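Local coordinates for tailspike protein (Siphovirus 9NA, PDB 3RIQ) that recognises Salmonella lipopolysaccharide as the receptor-binding domain of a phage tailspike and probably cleaves the receptor as an endorhamnosidase, at residues L69-L74 with S78-P83; S246-Y251 with D268-I273; I385-Y390 with Y395-P400; S509-N514 with G536-Y541. One frame throughout, in Å; residues are numbered along the deposited sequence.

Contact 1 of 4, residues L69-L74 with S78-P83; sequences LNWNNL and SKVISP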
loop_
_atom_site.group_PDB
_atom_site.type_symbol
_atom_site.label_atom_id
_atom_site.label_comp_id
_atom_site.label_asym_id
_atom_site.label_seq_id
_atom_site.Cartn_x
_atom_site.Cartn_y
_atom_site.Cartn_z
ATOM N N LEU A 69 -34.004 -20.731 5.104
ATOM C CA LEU A 69 -34.627 -20.361 6.394
ATOM C C LEU A 69 -34.820 -18.826 6.352
ATOM O O LEU A 69 -33.836 -18.070 6.273
ATOM C CB LEU A 69 -33.696 -20.788 7.543
ATOM C CG LEU A 69 -34.086 -20.345 8.970
ATOM C CD1 LEU A 69 -35.507 -20.870 9.355
ATOM C CD2 LEU A 69 -33.050 -20.897 9.959
ATOM N N ASN A 70 -36.069 -18.360 6.372
ATOM C CA ASN A 70 -36.391 -16.900 6.307
ATOM C C ASN A 70 -36.490 -16.283 7.685
ATOM O O ASN A 70 -37.197 -16.803 8.577
ATOM C CB ASN A 70 -37.741 -16.692 5.598
ATOM C CG ASN A 70 -37.755 -17.235 4.198
ATOM O OD1 ASN A 70 -38.297 -18.329 3.918
ATOM N ND2 ASN A 70 -37.189 -16.478 3.294
ATOM N N TRP A 71 -35.797 -15.160 7.873
ATOM C CA TRP A 71 -35.886 -14.367 9.099
ATOM C C TRP A 71 -36.536 -13.037 8.772
ATOM O O TRP A 71 -35.968 -12.203 8.028
ATOM C CB TRP A 71 -34.504 -14.163 9.705
ATOM C CG TRP A 71 -33.975 -15.358 10.472
ATOM C CD1 TRP A 71 -34.481 -16.658 10.502
ATOM C CD2 TRP A 71 -32.842 -15.351 11.330
ATOM N NE1 TRP A 71 -33.702 -17.433 11.351
ATOM C CE2 TRP A 71 -32.693 -16.658 11.861
ATOM C CE3 TRP A 71 -31.909 -14.351 11.705
ATOM C CZ2 TRP A 71 -31.620 -17.006 12.738
ATOM C CZ3 TRP A 71 -30.879 -14.688 12.574
ATOM C CH2 TRP A 71 -30.739 -16.013 13.087
ATOM N N ASN A 72 -37.721 -12.831 9.351
ATOM C CA ASN A 72 -38.583 -11.677 9.014
ATOM C C ASN A 72 -38.793 -10.803 10.240
ATOM O O ASN A 72 -38.773 -11.290 11.368
ATOM C CB ASN A 72 -39.944 -12.187 8.526
ATOM C CG ASN A 72 -39.813 -13.094 7.337
ATOM O OD1 ASN A 72 -40.525 -14.105 7.201
ATOM N ND2 ASN A 72 -38.945 -12.734 6.445
ATOM N N ASN A 73 -38.973 -9.513 10.014
ATOM C CA ASN A 73 -39.240 -8.541 11.079
ATOM C C ASN A 73 -38.209 -8.529 12.202
ATOM O O ASN A 73 -38.544 -8.335 13.357
ATOM C CB ASN A 73 -40.655 -8.746 11.652
ATOM C CG ASN A 73 -41.709 -8.659 10.576
ATOM O OD1 ASN A 73 -41.694 -7.741 9.753
ATOM N ND2 ASN A 73 -42.654 -9.577 10.597
ATOM N N LEU A 74 -36.945 -8.675 11.856
ATOM C CA LEU A 74 -35.921 -8.555 12.870
ATOM C C LEU A 74 -35.709 -7.088 13.122
ATOM O O LEU A 74 -35.532 -6.329 12.168
ATOM C CB LEU A 74 -34.611 -9.225 12.361
ATOM C CG LEU A 74 -33.464 -9.299 13.365
ATOM C CD1 LEU A 74 -33.927 -10.043 14.646
ATOM C CD2 LEU A 74 -32.222 -10.029 12.737
ATOM N N SER A 78 -30.560 -5.094 16.025
ATOM C CA SER A 78 -30.276 -6.488 16.431
ATOM C C SER A 78 -28.846 -6.900 16.052
ATOM O O SER A 78 -28.199 -6.295 15.162
ATOM C CB SER A 78 -31.246 -7.482 15.762
ATOM O OG SER A 78 -32.572 -7.227 16.232
ATOM N N LYS A 79 -28.347 -7.901 16.769
ATOM C CA LYS A 79 -27.049 -8.488 16.475
ATOM C C LYS A 79 -27.169 -10.000 16.438
ATOM O O LYS A 79 -27.875 -10.571 17.287
ATOM C CB LYS A 79 -26.000 -8.069 17.519
ATOM C CG LYS A 79 -24.566 -8.496 17.189
ATOM C CD LYS A 79 -23.594 -8.008 18.270
ATOM C CE LYS A 79 -23.336 -6.490 18.155
ATOM N NZ LYS A 79 -22.539 -5.929 19.331
ATOM N N VAL A 80 -26.496 -10.638 15.479
ATOM C CA VAL A 80 -26.528 -12.088 15.325
ATOM C C VAL A 80 -25.094 -12.590 15.470
ATOM O O VAL A 80 -24.184 -12.219 14.679
ATOM C CB VAL A 80 -27.151 -12.492 13.949
ATOM C CG1 VAL A 80 -27.278 -14.019 13.843
ATOM C CG2 VAL A 80 -28.535 -11.837 13.772
ATOM N N ILE A 81 -24.867 -13.390 16.510
ATOM C CA ILE A 81 -23.505 -13.712 16.959
ATOM C C ILE A 81 -23.153 -15.156 16.611
ATOM O O ILE A 81 -23.787 -16.112 17.088
ATOM C CB ILE A 81 -23.389 -13.505 18.486
ATOM C CG1 ILE A 81 -23.829 -12.072 18.843
ATOM C CG2 ILE A 81 -21.978 -13.788 18.977
ATOM C CD1 ILE A 81 -23.835 -11.788 20.328
ATOM N N SER A 82 -22.162 -15.290 15.738
ATOM C CA SER A 82 -21.626 -16.582 15.295
ATOM C C SER A 82 -22.654 -17.595 14.788
ATOM O O SER A 82 -22.574 -18.757 15.123
ATOM C CB SER A 82 -20.814 -17.235 16.395
ATOM O OG SER A 82 -19.776 -16.369 16.845
ATOM N N PRO A 83 -23.554 -17.194 13.902
ATOM C CA PRO A 83 -24.418 -18.216 13.324
ATOM C C PRO A 83 -23.639 -19.131 12.395
ATOM O O PRO A 83 -22.558 -18.783 11.934
ATOM C CB PRO A 83 -25.397 -17.387 12.493
ATOM C CG PRO A 83 -24.589 -16.173 12.094
ATOM C CD PRO A 83 -23.763 -15.871 13.278
#
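Trp71 presents the edge of its indole to Val80, and the two side chains cross obliquely. Both valine methyls converge on one ring atom: Trp71 CZ3 lies 3.9 Å from Val80 CG1 and equally far from Val80 CG2. The neighbouring Trp71 CH2 is 4.1 Å from Val80 CG1. Val80 CG2 sits in the indole plane and Val80 CG1 close to it, so the valine abuts the rim of the six-membered ring. With CG1 of Val80 anti to the backbone N (chi1 -176°), its methyls form a fork facing the tryptophan.

Leu74 makes the second meeting. Its branch point and one methyl lie against Ser78, with Leu74 CD1 3.5 Å from Ser78 OG and Leu74 CG 3.7 Å from Ser78 CB; its other methyl, Leu74 CD2, reaches Val80 CG2 at 4.2 Å. The serine hydroxyl is buried yet satisfied, being hydrogen-bonded to Gly75 O and to Leu55 N.

These inward side chains fill a coil of a right-handed parallel beta-helix, at the bend between strands 67-72 and 79-87. Phe50 meets Trp71 edge to face, while Ile57 of strand 56-59 and Leu148 of strand 146-151 also touch the indole. From strand 156-159, Ile156 packs on Leu74 and Phe158 on Val80.

Contact 2 of 4, residues S246-Y251 with D268-I273; sequences SGVKTY and DNITTI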
loop_
_atom_site.group_PDB
_atom_site.type_symbol
_atom_site.label_atom_id
_atom_site.label_comp_id
_atom_site.label_asym_id
_atom_site.label_seq_id
_atom_site.Cartn_x
_atom_site.Cartn_y
_atom_site.Cartn_z
ATOM N N SER A 246 -16.443 -15.011 -9.152
ATOM C CA SER A 246 -15.412 -13.985 -8.988
ATOM C C SER A 246 -15.143 -13.649 -7.513
ATOM O O SER A 246 -15.994 -13.858 -6.643
ATOM C CB SER A 246 -15.775 -12.743 -9.784
ATOM O OG SER A 246 -15.725 -12.989 -11.173
ATOM N N GLY A 247 -13.948 -13.139 -7.225
ATOM C CA GLY A 247 -13.517 -13.008 -5.818
ATOM C C GLY A 247 -14.553 -12.239 -5.014
ATOM O O GLY A 247 -14.979 -12.687 -3.937
ATOM N N VAL A 248 -14.952 -11.074 -5.541
ATOM C CA VAL A 248 -16.177 -10.384 -5.134
ATOM C C VAL A 248 -16.793 -9.875 -6.443
ATOM O O VAL A 248 -16.111 -9.753 -7.474
ATOM C CB VAL A 248 -15.934 -9.185 -4.169
ATOM C CG1 VAL A 248 -15.291 -9.646 -2.847
ATOM C CG2 VAL A 248 -15.110 -8.053 -4.856
ATOM N N LYS A 249 -18.072 -9.519 -6.410
ATOM C CA LYS A 249 -18.768 -9.127 -7.653
ATOM C C LYS A 249 -19.846 -8.086 -7.444
ATOM O O LYS A 249 -20.637 -8.196 -6.481
ATOM C CB LYS A 249 -19.439 -10.378 -8.271
ATOM C CG LYS A 249 -20.224 -10.120 -9.559
ATOM C CD LYS A 249 -20.673 -11.424 -10.240
ATOM C CE LYS A 249 -21.596 -11.092 -11.409
ATOM N NZ LYS A 249 -22.280 -12.299 -12.033
ATOM N N THR A 250 -19.894 -7.109 -8.355
ATOM C CA THR A 250 -21.064 -6.247 -8.506
ATOM C C THR A 250 -21.862 -6.817 -9.678
ATOM O O THR A 250 -21.330 -7.012 -10.766
ATOM C CB THR A 250 -20.674 -4.787 -8.746
ATOM O OG1 THR A 250 -19.777 -4.693 -9.867
ATOM C CG2 THR A 250 -19.976 -4.217 -7.526
ATOM N N TYR A 251 -23.138 -7.106 -9.453
ATOM C CA TYR A 251 -23.975 -7.692 -10.508
ATOM C C TYR A 251 -24.112 -6.722 -11.694
ATOM O O TYR A 251 -24.098 -5.505 -11.548
ATOM C CB TYR A 251 -25.368 -8.074 -9.923
ATOM C CG TYR A 251 -26.089 -9.218 -10.653
ATOM C CD1 TYR A 251 -25.946 -10.531 -10.239
ATOM C CD2 TYR A 251 -26.927 -8.960 -11.728
ATOM C CE1 TYR A 251 -26.588 -11.562 -10.913
ATOM C CE2 TYR A 251 -27.569 -9.976 -12.397
ATOM C CZ TYR A 251 -27.404 -11.265 -11.987
ATOM O OH TYR A 251 -28.064 -12.307 -12.639
ATOM N N ASP A 268 -11.610 -2.553 -0.456
ATOM C CA ASP A 268 -10.306 -2.228 0.136
ATOM C C ASP A 268 -9.681 -3.476 0.764
ATOM O O ASP A 268 -10.222 -4.000 1.740
ATOM C CB ASP A 268 -10.489 -1.113 1.195
ATOM C CG ASP A 268 -9.221 -0.830 2.013
ATOM O OD1 ASP A 268 -8.093 -1.141 1.570
ATOM O OD2 ASP A 268 -9.365 -0.240 3.117
ATOM N N ASN A 269 -8.549 -3.927 0.226
ATOM C CA ASN A 269 -7.809 -5.051 0.790
ATOM C C ASN A 269 -8.555 -6.359 0.645
ATOM O O ASN A 269 -9.033 -6.963 1.630
ATOM C CB ASN A 269 -7.392 -4.811 2.244
ATOM C CG ASN A 269 -6.328 -5.803 2.699
ATOM O OD1 ASN A 269 -5.760 -6.490 1.857
ATOM N ND2 ASN A 269 -6.116 -5.939 4.005
ATOM N N ILE A 270 -8.644 -6.802 -0.592
ATOM C CA ILE A 270 -9.237 -8.078 -0.912
ATOM C C ILE A 270 -8.116 -8.926 -1.487
ATOM O O ILE A 270 -7.394 -8.473 -2.371
ATOM C CB ILE A 270 -10.384 -7.936 -1.911
ATOM C CG1 ILE A 270 -11.493 -7.045 -1.311
ATOM C CG2 ILE A 270 -10.918 -9.363 -2.337
ATOM C CD1 ILE A 270 -12.574 -6.643 -2.265
ATOM N N THR A 271 -7.976 -10.142 -0.963
ATOM C CA THR A 271 -7.015 -11.143 -1.442
ATOM C C THR A 271 -7.830 -12.252 -2.078
ATOM O O THR A 271 -8.587 -12.933 -1.358
ATOM C CB THR A 271 -6.226 -11.753 -0.239
ATOM O OG1 THR A 271 -5.507 -10.705 0.420
ATOM C CG2 THR A 271 -5.287 -12.866 -0.693
ATOM N N THR A 272 -7.673 -12.462 -3.386
ATOM C CA THR A 272 -8.449 -13.515 -4.076
ATOM C C THR A 272 -7.506 -14.576 -4.567
ATOM O O THR A 272 -6.552 -14.277 -5.298
ATOM C CB THR A 272 -9.237 -12.970 -5.259
ATOM O OG1 THR A 272 -10.101 -11.928 -4.810
ATOM C CG2 THR A 272 -10.077 -14.100 -5.895
ATOM N N ILE A 273 -7.737 -15.796 -4.116
ATOM C CA ILE A 273 -6.875 -16.927 -4.479
ATOM C C ILE A 273 -7.642 -17.948 -5.318
ATOM O O ILE A 273 -8.594 -18.542 -4.827
ATOM C CB ILE A 273 -6.363 -17.625 -3.189
ATOM C CG1 ILE A 273 -5.492 -16.644 -2.349
ATOM C CG2 ILE A 273 -5.596 -18.934 -3.550
ATOM C CD1 ILE A 273 -5.169 -17.113 -0.878
#
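Val248 and Ile270 reach toward each other tip to tip. A single methyl, Ile270 CD1, meets the valine fork, at 3.9 Å from Val248 CG2 and 4.1 Å from Val248 CG1. Beside this pair, Thr272 lies against the backbone of Gly247: Thr272 CG2 approaches Gly247 CA to 3.6 Å and Thr272 OG1 approaches the same CA to 3.7 Å. Both branches of the threonine therefore bear on one alpha carbon. With OG1 anti to its own carbonyl carbon (chi1 -57°), Thr272 can also bond to Gly279 O, which occupies its buried hydroxyl.

The four residues belong to the interior of a right-handed parallel beta-helix, where strands 249-250 and 266-273 lie on different faces of the coil. Adjacent strands complete the packing: Leu238 touches Val248, Ile315 touches Ile270, and Ser240 and Thr317 flank Thr272.

Farther out, Gly247 is held by backbone hydrogen bonds with Ala219 and Asp278, and its O accepts a bond from Ser240 OG. The strand 266-273 turns a corner at Asn269, whose positive phi (68°) marks the bend. There Asn269 OD1 bonds Arg313 NH1 of the third subunit, and Asp268 OD2 bonds Asn269 ND2 of the second subunit.

Contact 3 of 4, residues I385-Y390 with Y395-P400; sequences IMVHAY and YAVYAP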
loop_
_atom_site.group_PDB
_atom_site.type_symbol
_atom_site.label_atom_id
_atom_site.label_comp_id
_atom_site.label_asym_id
_atom_site.label_seq_id
_atom_site.Cartn_x
_atom_site.Cartn_y
_atom_site.Cartn_z
ATOM N N ILE A 385 3.053 1.803 -13.146
ATOM C CA ILE A 385 2.643 0.521 -13.696
ATOM C C ILE A 385 3.882 -0.369 -13.772
ATOM O O ILE A 385 4.911 0.041 -14.317
ATOM C CB ILE A 385 2.053 0.736 -15.126
ATOM C CG1 ILE A 385 0.910 1.788 -15.099
ATOM C CG2 ILE A 385 1.650 -0.629 -15.758
ATOM C CD1 ILE A 385 -0.332 1.434 -14.239
ATOM N N MET A 386 3.790 -1.587 -13.235
ATOM C CA MET A 386 4.883 -2.554 -13.372
ATOM C C MET A 386 4.310 -3.823 -13.977
ATOM O O MET A 386 3.317 -4.368 -13.477
ATOM C CB MET A 386 5.539 -2.835 -12.011
ATOM C CG MET A 386 6.300 -1.640 -11.425
ATOM S SD MET A 386 7.385 -2.103 -10.081
ATOM C CE MET A 386 6.237 -2.580 -8.811
ATOM N N VAL A 387 4.891 -4.278 -15.086
ATOM C CA VAL A 387 4.500 -5.544 -15.696
ATOM C C VAL A 387 5.698 -6.493 -15.751
ATOM O O VAL A 387 6.820 -6.078 -16.065
ATOM C CB VAL A 387 3.988 -5.286 -17.122
ATOM C CG1 VAL A 387 3.740 -6.591 -17.882
ATOM C CG2 VAL A 387 2.673 -4.475 -17.066
ATOM N N HIS A 388 5.476 -7.766 -15.461
ATOM C CA HIS A 388 6.506 -8.779 -15.694
ATOM C C HIS A 388 5.858 -9.951 -16.380
ATOM O O HIS A 388 5.348 -10.841 -15.725
ATOM C CB HIS A 388 7.176 -9.220 -14.384
ATOM C CG HIS A 388 8.391 -10.063 -14.595
ATOM N ND1 HIS A 388 9.300 -10.316 -13.598
ATOM C CD2 HIS A 388 8.878 -10.658 -15.714
ATOM C CE1 HIS A 388 10.280 -11.069 -14.079
ATOM N NE2 HIS A 388 10.053 -11.279 -15.364
ATOM N N ALA A 389 5.852 -9.919 -17.705
ATOM C CA ALA A 389 5.248 -10.976 -18.499
ATOM C C ALA A 389 6.233 -12.135 -18.579
ATOM O O ALA A 389 7.446 -11.910 -18.716
ATOM C CB ALA A 389 4.948 -10.445 -19.888
ATOM N N TYR A 390 5.737 -13.363 -18.510
ATOM C CA TYR A 390 6.593 -14.558 -18.657
ATOM C C TYR A 390 6.411 -15.159 -20.048
ATOM O O TYR A 390 6.771 -16.339 -20.305
ATOM C CB TYR A 390 6.226 -15.591 -17.573
ATOM C CG TYR A 390 6.590 -15.251 -16.118
ATOM C CD1 TYR A 390 7.016 -13.968 -15.734
ATOM C CD2 TYR A 390 6.416 -16.202 -15.100
ATOM C CE1 TYR A 390 7.339 -13.675 -14.410
ATOM C CE2 TYR A 390 6.707 -15.896 -13.755
ATOM C CZ TYR A 390 7.159 -14.619 -13.419
ATOM O OH TYR A 390 7.450 -14.298 -12.078
ATOM N N TYR A 395 0.903 -7.492 -25.655
ATOM C CA TYR A 395 1.463 -6.229 -25.144
ATOM C C TYR A 395 1.542 -6.284 -23.620
ATOM O O TYR A 395 0.709 -6.917 -22.965
ATOM C CB TYR A 395 0.500 -5.090 -25.479
ATOM C CG TYR A 395 0.495 -4.730 -26.963
ATOM C CD1 TYR A 395 1.169 -3.617 -27.427
ATOM C CD2 TYR A 395 -0.186 -5.522 -27.886
ATOM C CE1 TYR A 395 1.178 -3.300 -28.803
ATOM C CE2 TYR A 395 -0.214 -5.216 -29.244
ATOM C CZ TYR A 395 0.470 -4.105 -29.697
ATOM O OH TYR A 395 0.443 -3.828 -31.046
ATOM N N ALA A 396 2.519 -5.575 -23.069
ATOM C CA ALA A 396 2.520 -5.301 -21.630
ATOM C C ALA A 396 1.375 -4.361 -21.242
ATOM O O ALA A 396 0.653 -4.618 -20.257
ATOM C CB ALA A 396 3.860 -4.701 -21.207
ATOM N N VAL A 397 1.226 -3.272 -22.009
ATOM C CA VAL A 397 0.134 -2.324 -21.826
ATOM C C VAL A 397 -0.519 -2.051 -23.165
ATOM O O VAL A 397 0.108 -1.452 -24.076
ATOM C CB VAL A 397 0.594 -0.990 -21.180
ATOM C CG1 VAL A 397 -0.594 -0.041 -20.984
ATOM C CG2 VAL A 397 1.268 -1.263 -19.812
ATOM N N TYR A 398 -1.792 -2.452 -23.271
ATOM C CA TYR A 398 -2.567 -2.199 -24.480
ATOM C C TYR A 398 -3.690 -1.249 -24.075
ATOM O O TYR A 398 -4.707 -1.655 -23.505
ATOM C CB TYR A 398 -3.116 -3.499 -25.081
ATOM C CG TYR A 398 -3.789 -3.287 -26.422
ATOM C CD1 TYR A 398 -3.045 -3.326 -27.590
ATOM C CD2 TYR A 398 -5.171 -3.038 -26.528
ATOM C CE1 TYR A 398 -3.646 -3.129 -28.832
ATOM C CE2 TYR A 398 -5.770 -2.838 -27.757
ATOM C CZ TYR A 398 -4.995 -2.871 -28.906
ATOM O OH TYR A 398 -5.561 -2.684 -30.154
ATOM N N ALA A 399 -3.482 0.029 -24.359
ATOM C CA ALA A 399 -4.366 1.084 -23.836
ATOM C C ALA A 399 -4.399 2.246 -24.846
ATOM O O ALA A 399 -3.997 3.365 -24.536
ATOM C CB ALA A 399 -3.879 1.526 -22.441
ATOM N N PRO A 400 -4.920 1.979 -26.050
ATOM C CA PRO A 400 -4.701 2.901 -27.172
ATOM C C PRO A 400 -5.147 4.336 -26.930
ATOM O O PRO A 400 -4.538 5.256 -27.461
ATOM C CB PRO A 400 -5.546 2.297 -28.296
ATOM C CG PRO A 400 -5.782 0.912 -27.915
ATOM C CD PRO A 400 -5.620 0.748 -26.466
#
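Flanking the meeting of Val387 with Ala396, each segment packs rings of its own. Tyr390 sets CE1 3.6 Å above the plane of the His388 ring, over its centre, while His388 CG lies in the plane of the Tyr390 ring at its edge. On the other segment one face of the Tyr395 ring receives Tyr398 CD1, offset toward the rim.

Between the segments aliphatic side chains meet, with one backbone carbonyl among the partners. Val387 CG1 lies 3.8 Å from Ala396 CB, and Val387 CG2 is at the same distance from Ala396 O, so the two methyls split between side chain and backbone. Ile385 and Val397 cross at about a right angle, with Ile385 CG2 4.1 Å from Val397 CG2. With CG1 of Val397 anti to the backbone N (chi1 -179°), it is CG2, beside that N, that meets Ile385.

This is interior packing of the right-handed parallel beta-helix, across the turn from strand 381-388 to strand 397-399. The alternation of strand 381-388 sends Ile385 and Val387 inward, where Ile374 of strand 374-376 touches both, and sends Met386 and His388 the other way. His388 ND1 is hydrogen-bonded to Arg383 NE of the third subunit, and Met386 packs on Asn358 of that same subunit.

Contact 4 of 4, residues S509-N514 with G536-Y541; sequences SALEFN and GTFVTY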
loop_
_atom_site.group_PDB
_atom_site.type_symbol
_atom_site.label_atom_id
_atom_site.label_comp_id
_atom_site.label_asym_id
_atom_site.label_seq_id
_atom_site.Cartn_x
_atom_site.Cartn_y
_atom_site.Cartn_z
ATOM N N SER A 509 20.779 22.419 -49.086
ATOM C CA SER A 509 19.732 22.194 -48.080
ATOM C C SER A 509 20.134 21.156 -47.006
ATOM O O SER A 509 19.505 21.112 -45.952
ATOM C CB SER A 509 18.460 21.711 -48.765
ATOM O OG SER A 509 18.776 20.552 -49.536
ATOM N N ALA A 510 21.161 20.333 -47.277
ATOM C CA ALA A 510 21.587 19.277 -46.342
ATOM C C ALA A 510 22.527 19.756 -45.232
ATOM O O ALA A 510 22.984 18.956 -44.412
ATOM C CB ALA A 510 22.150 18.057 -47.065
ATOM N N LEU A 511 22.777 21.065 -45.181
ATOM C CA LEU A 511 23.457 21.701 -44.032
ATOM C C LEU A 511 22.534 22.777 -43.475
ATOM O O LEU A 511 22.299 23.823 -44.123
ATOM C CB LEU A 511 24.820 22.317 -44.426
ATOM C CG LEU A 511 25.896 21.318 -44.870
ATOM C CD1 LEU A 511 27.144 21.986 -45.479
ATOM C CD2 LEU A 511 26.299 20.412 -43.689
ATOM N N GLU A 512 22.008 22.541 -42.275
ATOM C CA GLU A 512 20.982 23.454 -41.749
ATOM C C GLU A 512 21.560 24.779 -41.304
ATOM O O GLU A 512 21.025 25.842 -41.625
ATOM C CB GLU A 512 20.213 22.797 -40.602
ATOM C CG GLU A 512 19.172 23.712 -39.973
ATOM C CD GLU A 512 18.200 23.002 -39.047
ATOM O OE1 GLU A 512 17.185 23.648 -38.710
ATOM O OE2 GLU A 512 18.445 21.836 -38.641
ATOM N N PHE A 513 22.661 24.719 -40.559
ATOM C CA PHE A 513 23.117 25.902 -39.853
ATOM C C PHE A 513 24.333 26.546 -40.482
ATOM O O PHE A 513 25.268 25.846 -40.957
ATOM C CB PHE A 513 23.393 25.596 -38.366
ATOM C CG PHE A 513 22.153 25.187 -37.597
ATOM C CD1 PHE A 513 21.985 23.878 -37.133
ATOM C CD2 PHE A 513 21.127 26.106 -37.395
ATOM C CE1 PHE A 513 20.817 23.488 -36.462
ATOM C CE2 PHE A 513 19.956 25.734 -36.706
ATOM C CZ PHE A 513 19.806 24.418 -36.251
ATOM N N ASN A 514 24.350 27.882 -40.428
ATOM C CA ASN A 514 25.562 28.639 -40.801
ATOM C C ASN A 514 26.787 28.111 -40.041
ATOM O O ASN A 514 26.667 27.657 -38.881
ATOM C CB ASN A 514 25.377 30.129 -40.495
ATOM C CG ASN A 514 24.300 30.766 -41.342
ATOM O OD1 ASN A 514 23.818 30.160 -42.290
ATOM N ND2 ASN A 514 23.908 31.989 -40.989
ATOM N N GLY A 536 26.101 32.188 -44.401
ATOM C CA GLY A 536 25.062 31.358 -45.042
ATOM C C GLY A 536 25.325 30.986 -46.499
ATOM O O GLY A 536 24.611 30.148 -47.064
ATOM N N THR A 537 26.350 31.582 -47.109
ATOM C CA THR A 537 26.742 31.202 -48.472
ATOM C C THR A 537 27.618 29.941 -48.450
ATOM O O THR A 537 28.102 29.532 -47.391
ATOM C CB THR A 537 27.481 32.330 -49.208
ATOM O OG1 THR A 537 28.700 32.647 -48.522
ATOM C CG2 THR A 537 26.593 33.575 -49.270
ATOM N N PHE A 538 27.838 29.362 -49.623
ATOM C CA PHE A 538 28.474 28.058 -49.738
ATOM C C PHE A 538 29.717 28.055 -50.623
ATOM O O PHE A 538 29.783 28.785 -51.639
ATOM C CB PHE A 538 27.479 27.065 -50.345
ATOM C CG PHE A 538 26.301 26.741 -49.456
ATOM C CD1 PHE A 538 25.152 27.528 -49.491
ATOM C CD2 PHE A 538 26.320 25.608 -48.622
ATOM C CE1 PHE A 538 24.052 27.240 -48.678
ATOM C CE2 PHE A 538 25.204 25.291 -47.811
ATOM C CZ PHE A 538 24.073 26.125 -47.835
ATOM N N VAL A 539 30.676 27.197 -50.251
ATOM C CA VAL A 539 31.823 26.862 -51.100
ATOM C C VAL A 539 32.103 25.369 -50.955
ATOM O O VAL A 539 31.743 24.736 -49.944
ATOM C CB VAL A 539 33.113 27.680 -50.755
ATOM C CG1 VAL A 539 33.001 29.141 -51.289
ATOM C CG2 VAL A 539 33.428 27.655 -49.245
ATOM N N THR A 540 32.714 24.804 -51.986
ATOM C CA THR A 540 33.071 23.398 -51.953
ATOM C C THR A 540 34.582 23.262 -52.068
ATOM O O THR A 540 35.202 23.833 -52.992
ATOM C CB THR A 540 32.372 22.647 -53.100
ATOM O OG1 THR A 540 30.951 22.718 -52.909
ATOM C CG2 THR A 540 32.821 21.166 -53.142
ATOM N N TYR A 541 35.171 22.496 -51.158
ATOM C CA TYR A 541 36.596 22.158 -51.211
ATOM C C TYR A 541 36.785 20.765 -51.761
ATOM O O TYR A 541 36.056 19.855 -51.395
ATOM C CB TYR A 541 37.181 22.234 -49.803
ATOM C CG TYR A 541 37.282 23.640 -49.286
ATOM C CD1 TYR A 541 36.231 24.209 -48.555
ATOM C CD2 TYR A 541 38.446 24.403 -49.495
ATOM C CE1 TYR A 541 36.303 25.518 -48.104
ATOM C CE2 TYR A 541 38.539 25.705 -49.022
ATOM C CZ TYR A 541 37.461 26.254 -48.326
ATOM O OH TYR A 541 37.535 27.534 -47.838
#
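Leu511 and Asn514 bring the loop 509-514 against segment 536-541 in the C-terminal part of the chain, where strands 516-521, 527-532 and 538-542 form a small antiparallel sheet. The loop enters this sheet's first strand, and segment 536-541 runs into its last, so the contact joins the two ends of the three-stranded unit.

Residues 509-510 end a 3-10 turn, whose carbonyls face another chain: Ser509 O accepts a bond from Arg491 NE of the second subunit, and Ala510 O one from His496 NE2 of that subunit. Leu511 follows, its side chain directed toward segment 536-541. Its CD1 meets the rim of Phe538 near the ring plane, at 4.5 Å from Phe538 CE2, a loose edge contact.

At Glu512 the side chain turns away, and OE2 bonds Gln488 NE2 of the second subunit. Glu512 CG lies 3.7 Å above the centre of the Phe513 ring, covering one face. The carbonyls of Leu511 and Glu512 both accept bonds from Lys532 NZ, so one ammonium clasps two successive peptide units of the loop to the middle strand. Phe513 O in turn bonds Ser516 OG.

The segment finishes with Asn514, whose CG is anti to its carbonyl carbon (chi1 -65°), a torsion that swings the amide to Gly536. Gly536 has a positive phi (90°). The amide oxygen rests against the glycine alpha carbon, Asn514 OD1 to Gly536 CA being 3.2 Å, while Gly536 N, 3.7 Å from Asn514 OD1, is too far to count as bonded.

Overall arrangement
From the N terminus the four contacts follow in series; each closes before the next opens, so none nests within or crosses another. Contact 1 closes a three-residue bend early in the beta-helix. Contact 2 spans sixteen residues, including further strands, its centre about 25 Å from that of contact 1. Contact 3 again closes a short bend, of four residues, its centre about 22 Å from that of contact 2. Contacts 1 and 3 join faces consecutive along the chain, whereas contact 2 reaches a different face of the next coil; all three have residues touching the third subunit. Contact 4, centred about 47 Å from contact 3, loops over two strands of the separate C-terminal antiparallel sheet and borders the second subunit.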